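Local structure of copper-containing nitrite reductase (Thermus scotoductus, 6HBE) at residues 77-82 and 132-137; 202-207 and 211-216. The protein probably catalyses the reduction of nitrite to nitric oxide, taking electrons from a cytochrome c in a homotrimer that carries copper. One frame throughout, in Å; residues are numbered along the deposited sequence.

Contact 1: residues 77-82 and 132-137; sequences LSIHAA and GMIVVE. With CU (copper (II) ion), chain M.
I134 reaches up to I79 and A81, and the two branches of its side chain divide the work. CB points toward residues 77-82, and the branches beyond it make the contacts. CG2, wedged between the backbone N and the carbonyl carbon, does most of the touching: it meets A81 CB at 4.0 Å and also packs on I79 CG1 and CD1. The longer arm runs anti to the backbone N (chi1 174°) and ends in CD1, which meets I79 CD1 at 4.1 Å; the two isoleucine side chains cross at about a right angle. Two residues on, V136 CG2 reaches the same methyl, A81 CB, at 4.2 Å. A small alanine suits the type I turn of I79 to A82, where it leaves room for both branched residues; F103 of strand 98-104 packs on I79 and A81. H80, in the turn, points elsewhere: NE2 binds copper at 2.1 Å, while ND1 is hydrogen-bonded to Q239 of a second subunit, which should fix the ring's rotation. S78 OG holds the copper-bound water at 2.8 Å. H114 and, from the second subunit, H267 complete the metal site, the three-histidine type 2 copper centre characteristic of these trimeric cupredoxin-fold nitrite reductases.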
loop_
_atom_site.group_PDB
_atom_site.type_symbol
_atom_site.label_atom_id
_atom_site.label_comp_id
_atom_site.label_asym_id
_atom_site.label_seq_id
_atom_site.Cartn_x
_atom_site.Cartn_y
_atom_site.Cartn_z
ATOM N N LEU C 77 -10.592 -25.338 -4.700
ATOM C CA LEU C 77 -9.938 -25.198 -3.390
ATOM C C LEU C 77 -8.419 -25.381 -3.470
ATOM O O LEU C 77 -7.909 -26.316 -4.129
ATOM C CB LEU C 77 -10.511 -26.232 -2.401
ATOM C CG LEU C 77 -9.970 -26.296 -0.963
ATOM C CD1 LEU C 77 -10.444 -25.066 -0.192
ATOM C CD2 LEU C 77 -10.437 -27.575 -0.263
ATOM N N SER C 78 -7.718 -24.481 -2.783
ATOM C CA SER C 78 -6.326 -24.661 -2.398
ATOM C C SER C 78 -6.231 -24.737 -0.878
ATOM O O SER C 78 -6.923 -24.007 -0.181
ATOM C CB SER C 78 -5.455 -23.484 -2.909
ATOM O OG SER C 78 -4.132 -23.638 -2.407
ATOM N N ILE C 79 -5.362 -25.606 -0.370
ATOM C CA ILE C 79 -5.231 -25.824 1.071
ATOM C C ILE C 79 -3.751 -25.909 1.438
ATOM O O ILE C 79 -3.060 -26.908 1.129
ATOM C CB ILE C 79 -6.069 -27.070 1.539
ATOM C CG1 ILE C 79 -5.899 -27.322 3.037
ATOM C CG2 ILE C 79 -5.764 -28.320 0.718
ATOM C CD1 ILE C 79 -7.140 -27.932 3.667
ATOM N N HIS C 80 -3.249 -24.863 2.117
ATOM C CA HIS C 80 -1.801 -24.674 2.243
ATOM C C HIS C 80 -1.129 -25.700 3.162
ATOM O O HIS C 80 0.079 -25.802 3.130
ATOM C CB HIS C 80 -1.425 -23.238 2.702
ATOM C CG HIS C 80 -1.768 -22.137 1.735
ATOM N ND1 HIS C 80 -1.437 -20.818 1.978
ATOM C CD2 HIS C 80 -2.373 -22.149 0.522
ATOM C CE1 HIS C 80 -1.872 -20.061 0.981
ATOM N NE2 HIS C 80 -2.437 -20.850 0.072
ATOM N N ALA C 81 -1.892 -26.411 4.011
ATOM C CA ALA C 81 -1.354 -27.544 4.812
ATOM C C ALA C 81 -0.917 -28.771 4.012
ATOM O O ALA C 81 -0.204 -29.650 4.558
ATOM C CB ALA C 81 -2.382 -27.981 5.858
ATOM N N ALA C 82 -1.309 -28.841 2.746
ATOM C CA ALA C 82 -0.901 -29.952 1.863
ATOM C C ALA C 82 0.404 -29.669 1.103
ATOM O O ALA C 82 0.431 -28.741 0.285
ATOM C CB ALA C 82 -2.010 -30.210 0.865
ATOM N N GLY C 132 -10.446 -19.415 4.630
ATOM C CA GLY C 132 -10.495 -19.846 6.024
ATOM C C GLY C 132 -9.161 -20.367 6.533
ATOM O O GLY C 132 -8.135 -20.230 5.849
ATOM N N MET C 133 -9.169 -20.946 7.736
ATOM C CA MET C 133 -7.975 -21.463 8.426
ATOM C C MET C 133 -8.015 -22.981 8.658
ATOM O O MET C 133 -9.054 -23.528 9.060
ATOM C CB MET C 133 -7.844 -20.754 9.804
ATOM C CG MET C 133 -6.713 -21.206 10.747
ATOM S SD MET C 133 -6.782 -20.489 12.432
ATOM C CE MET C 133 -6.618 -18.716 12.119
ATOM N N ILE C 134 -6.858 -23.636 8.484
ATOM C CA ILE C 134 -6.622 -24.997 8.968
ATOM C C ILE C 134 -5.382 -24.962 9.836
ATOM O O ILE C 134 -4.334 -24.439 9.413
ATOM C CB ILE C 134 -6.538 -26.112 7.868
ATOM C CG1 ILE C 134 -6.131 -27.476 8.497
ATOM C CG2 ILE C 134 -5.559 -25.769 6.764
ATOM C CD1 ILE C 134 -6.367 -28.668 7.597
ATOM N N VAL C 135 -5.536 -25.463 11.067
ATOM C CA VAL C 135 -4.476 -25.565 12.052
ATOM C C VAL C 135 -3.999 -27.012 12.181
ATOM O O VAL C 135 -4.831 -27.939 12.313
ATOM C CB VAL C 135 -4.944 -25.111 13.463
ATOM C CG1 VAL C 135 -3.826 -25.229 14.483
ATOM C CG2 VAL C 135 -5.473 -23.678 13.424
ATOM N N VAL C 136 -2.682 -27.170 12.183
ATOM C CA VAL C 136 -1.979 -28.443 12.418
ATOM C C VAL C 136 -1.173 -28.323 13.702
ATOM O O VAL C 136 -0.118 -27.701 13.741
ATOM C CB VAL C 136 -1.068 -28.840 11.221
ATOM C CG1 VAL C 136 -0.412 -30.203 11.453
ATOM C CG2 VAL C 136 -1.853 -28.871 9.926
ATOM N N GLU C 137 -1.693 -28.908 14.782
ATOM C CA GLU C 137 -1.053 -28.805 16.105
ATOM C C GLU C 137 0.197 -29.674 16.153
ATOM O O GLU C 137 0.097 -30.869 15.855
ATOM C CB GLU C 137 -1.965 -29.369 17.209
ATOM C CG GLU C 137 -2.793 -28.392 17.982
ATOM C CD GLU C 137 -2.051 -27.197 18.608
ATOM O OE1 GLU C 137 -2.558 -26.121 18.368
ATOM O OE2 GLU C 137 -1.061 -27.294 19.367
HETATM CU CU CU M . -3.003 -19.936 -1.692
HETATM O O HOH W 1 -2.623 -21.310 -3.019
#

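Contact 2: residues 202-207 and 211-216; sequences IYFLNV and LTSTLH
F204 lies with one ring face under L215, whose CD2 methyl sits 3.9 Å from the ring centroid and 18° off the normal, a CH-pi contact. The two strands form a beta-arch: consecutive in the chain, they run roughly antiparallel but belong to different sheets of a cupredoxin-like sandwich, their axes 9.1 Å apart at closest approach. Side chains rather than backbone bonds therefore join them, and a large flat ring suits the gap. With CG anti to the backbone N (chi1 176°), the F204 ring is carried toward the other sheet, and its CZ edge comes within 3.6 Å of S213 OG near the ring plane. That hydroxyl has its polar partner in Q160, so a small serine can be buried here beside the ring. Nearer the turn the packing becomes polar. An asparagine fits because its amide can both accept and donate: N206 OD1 is bonded to G208 N, and ND2 also serves A243 O. Both help set the amide's orientation. Across the arch, N206 ND2 donates to L211 O at 2.9 Å, with an N-H...O angle of 159°, meeting the carbonyl in its plane on a lone pair.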
loop_
_atom_site.group_PDB
_atom_site.type_symbol
_atom_site.label_atom_id
_atom_site.label_comp_id
_atom_site.label_asym_id
_atom_site.label_seq_id
_atom_site.Cartn_x
_atom_site.Cartn_y
_atom_site.Cartn_z
ATOM N N ILE C 202 -2.654 -17.677 20.911
ATOM C CA ILE C 202 -3.368 -16.980 19.828
ATOM C C ILE C 202 -2.867 -17.613 18.519
ATOM O O ILE C 202 -1.657 -17.778 18.325
ATOM C CB ILE C 202 -3.101 -15.453 19.849
ATOM C CG1 ILE C 202 -3.552 -14.844 21.194
ATOM C CG2 ILE C 202 -3.819 -14.739 18.692
ATOM C CD1 ILE C 202 -2.981 -13.468 21.471
ATOM N N TYR C 203 -3.792 -18.004 17.665
ATOM C CA TYR C 203 -3.500 -18.554 16.336
ATOM C C TYR C 203 -3.973 -17.467 15.360
ATOM O O TYR C 203 -5.184 -17.252 15.222
ATOM C CB TYR C 203 -4.259 -19.867 16.132
ATOM C CG TYR C 203 -3.884 -21.006 17.094
ATOM C CD1 TYR C 203 -4.382 -21.040 18.408
ATOM C CD2 TYR C 203 -3.076 -22.056 16.678
ATOM C CE1 TYR C 203 -4.061 -22.081 19.279
ATOM C CE2 TYR C 203 -2.735 -23.109 17.539
ATOM C CZ TYR C 203 -3.225 -23.106 18.848
ATOM O OH TYR C 203 -2.922 -24.132 19.723
ATOM N N PHE C 204 -3.024 -16.785 14.704
ATOM C CA PHE C 204 -3.333 -15.600 13.867
ATOM C C PHE C 204 -2.974 -15.843 12.407
ATOM O O PHE C 204 -1.834 -16.219 12.120
ATOM C CB PHE C 204 -2.549 -14.388 14.378
ATOM C CG PHE C 204 -2.722 -13.141 13.522
ATOM C CD1 PHE C 204 -3.973 -12.605 13.327
ATOM C CD2 PHE C 204 -1.626 -12.485 12.978
ATOM C CE1 PHE C 204 -4.158 -11.472 12.560
ATOM C CE2 PHE C 204 -1.803 -11.315 12.236
ATOM C CZ PHE C 204 -3.079 -10.835 12.007
ATOM N N LEU C 205 -3.922 -15.585 11.491
ATOM C CA LEU C 205 -3.671 -15.660 10.055
ATOM C C LEU C 205 -4.155 -14.372 9.423
ATOM O O LEU C 205 -5.330 -14.010 9.556
ATOM C CB LEU C 205 -4.414 -16.866 9.441
ATOM C CG LEU C 205 -4.480 -16.997 7.904
ATOM C CD1 LEU C 205 -3.125 -17.200 7.302
ATOM C CD2 LEU C 205 -5.406 -18.105 7.446
ATOM N N ASN C 206 -3.261 -13.688 8.705
ATOM C CA ASN C 206 -3.668 -12.511 7.882
ATOM C C ASN C 206 -3.948 -13.045 6.488
ATOM O O ASN C 206 -2.995 -13.405 5.778
ATOM C CB ASN C 206 -2.568 -11.415 7.797
ATOM C CG ASN C 206 -2.987 -10.216 6.962
ATOM O OD1 ASN C 206 -4.181 -10.032 6.642
ATOM N ND2 ASN C 206 -1.996 -9.381 6.562
ATOM N N VAL C 207 -5.206 -13.070 6.065
ATOM C CA VAL C 207 -5.501 -13.543 4.698
ATOM C C VAL C 207 -5.312 -12.418 3.651
ATOM O O VAL C 207 -5.236 -12.686 2.465
ATOM C CB VAL C 207 -6.898 -14.177 4.496
ATOM C CG1 VAL C 207 -7.174 -15.302 5.473
ATOM C CG2 VAL C 207 -8.009 -13.155 4.499
ATOM N N LEU C 211 -3.164 -6.269 2.073
ATOM C CA LEU C 211 -2.500 -5.409 3.090
ATOM C C LEU C 211 -1.746 -6.210 4.164
ATOM O O LEU C 211 -2.115 -7.352 4.485
ATOM C CB LEU C 211 -3.493 -4.460 3.733
ATOM C CG LEU C 211 -4.300 -3.662 2.723
ATOM C CD1 LEU C 211 -5.383 -2.897 3.403
ATOM C CD2 LEU C 211 -3.418 -2.758 1.832
ATOM N N THR C 212 -0.683 -5.602 4.680
ATOM C CA THR C 212 0.147 -6.229 5.726
ATOM C C THR C 212 -0.463 -5.846 7.080
ATOM O O THR C 212 -1.159 -4.819 7.188
ATOM C CB THR C 212 1.603 -5.730 5.541
ATOM O OG1 THR C 212 2.121 -6.258 4.299
ATOM C CG2 THR C 212 2.544 -6.105 6.711
ATOM N N SER C 213 -0.200 -6.663 8.098
ATOM C CA SER C 213 -0.698 -6.494 9.476
ATOM C C SER C 213 0.466 -6.489 10.447
ATOM O O SER C 213 1.469 -7.172 10.211
ATOM C CB SER C 213 -1.661 -7.630 9.834
ATOM O OG SER C 213 -2.239 -7.473 11.135
ATOM N N THR C 214 0.335 -5.739 11.540
ATOM C CA THR C 214 1.265 -5.795 12.669
ATOM C C THR C 214 0.414 -5.976 13.927
ATOM O O THR C 214 -0.042 -5.000 14.537
ATOM C CB THR C 214 2.217 -4.559 12.779
ATOM O OG1 THR C 214 1.485 -3.340 12.573
ATOM C CG2 THR C 214 3.320 -4.646 11.704
ATOM N N LEU C 215 0.214 -7.232 14.323
ATOM C CA LEU C 215 -0.696 -7.546 15.450
ATOM C C LEU C 215 -0.085 -7.134 16.786
ATOM O O LEU C 215 1.102 -7.336 16.994
ATOM C CB LEU C 215 -1.077 -9.023 15.497
ATOM C CG LEU C 215 -2.282 -9.387 16.373
ATOM C CD1 LEU C 215 -3.571 -8.845 15.803
ATOM C CD2 LEU C 215 -2.415 -10.888 16.511
ATOM N N HIS C 216 -0.905 -6.541 17.653
ATOM C CA HIS C 216 -0.444 -5.904 18.900
ATOM C C HIS C 216 -1.510 -6.082 20.002
ATOM O O HIS C 216 -2.706 -6.107 19.684
ATOM C CB HIS C 216 -0.158 -4.414 18.638
ATOM C CG HIS C 216 0.107 -3.597 19.874
ATOM N ND1 HIS C 216 1.289 -3.672 20.592
ATOM C CD2 HIS C 216 -0.647 -2.653 20.489
ATOM C CE1 HIS C 216 1.242 -2.823 21.606
ATOM N NE2 HIS C 216 0.075 -2.190 21.567
#

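How the contacts relate
From the N terminus, contact 1 comes first: residues 77-82 and 132-137 close a long loop of 49 residues that includes strands 98-104 and 109-114 and several copper ligands. Contact 2 follows much later and closes a short connection in which three residues, 208-210, separate the segments. The loops are in series, neither nesting nor crossing. Contact 1 lies in the first cupredoxin-like domain and contact 2 in the next, with centres about 16 Å apart, and they meet where strand 131-137 faces strand 199-208: M133 CE packs on Y203 O, and V135 CG1 on Y203 CE2. The two contacts also meet between subunits, where H216 of one subunit stacks on H80 of another.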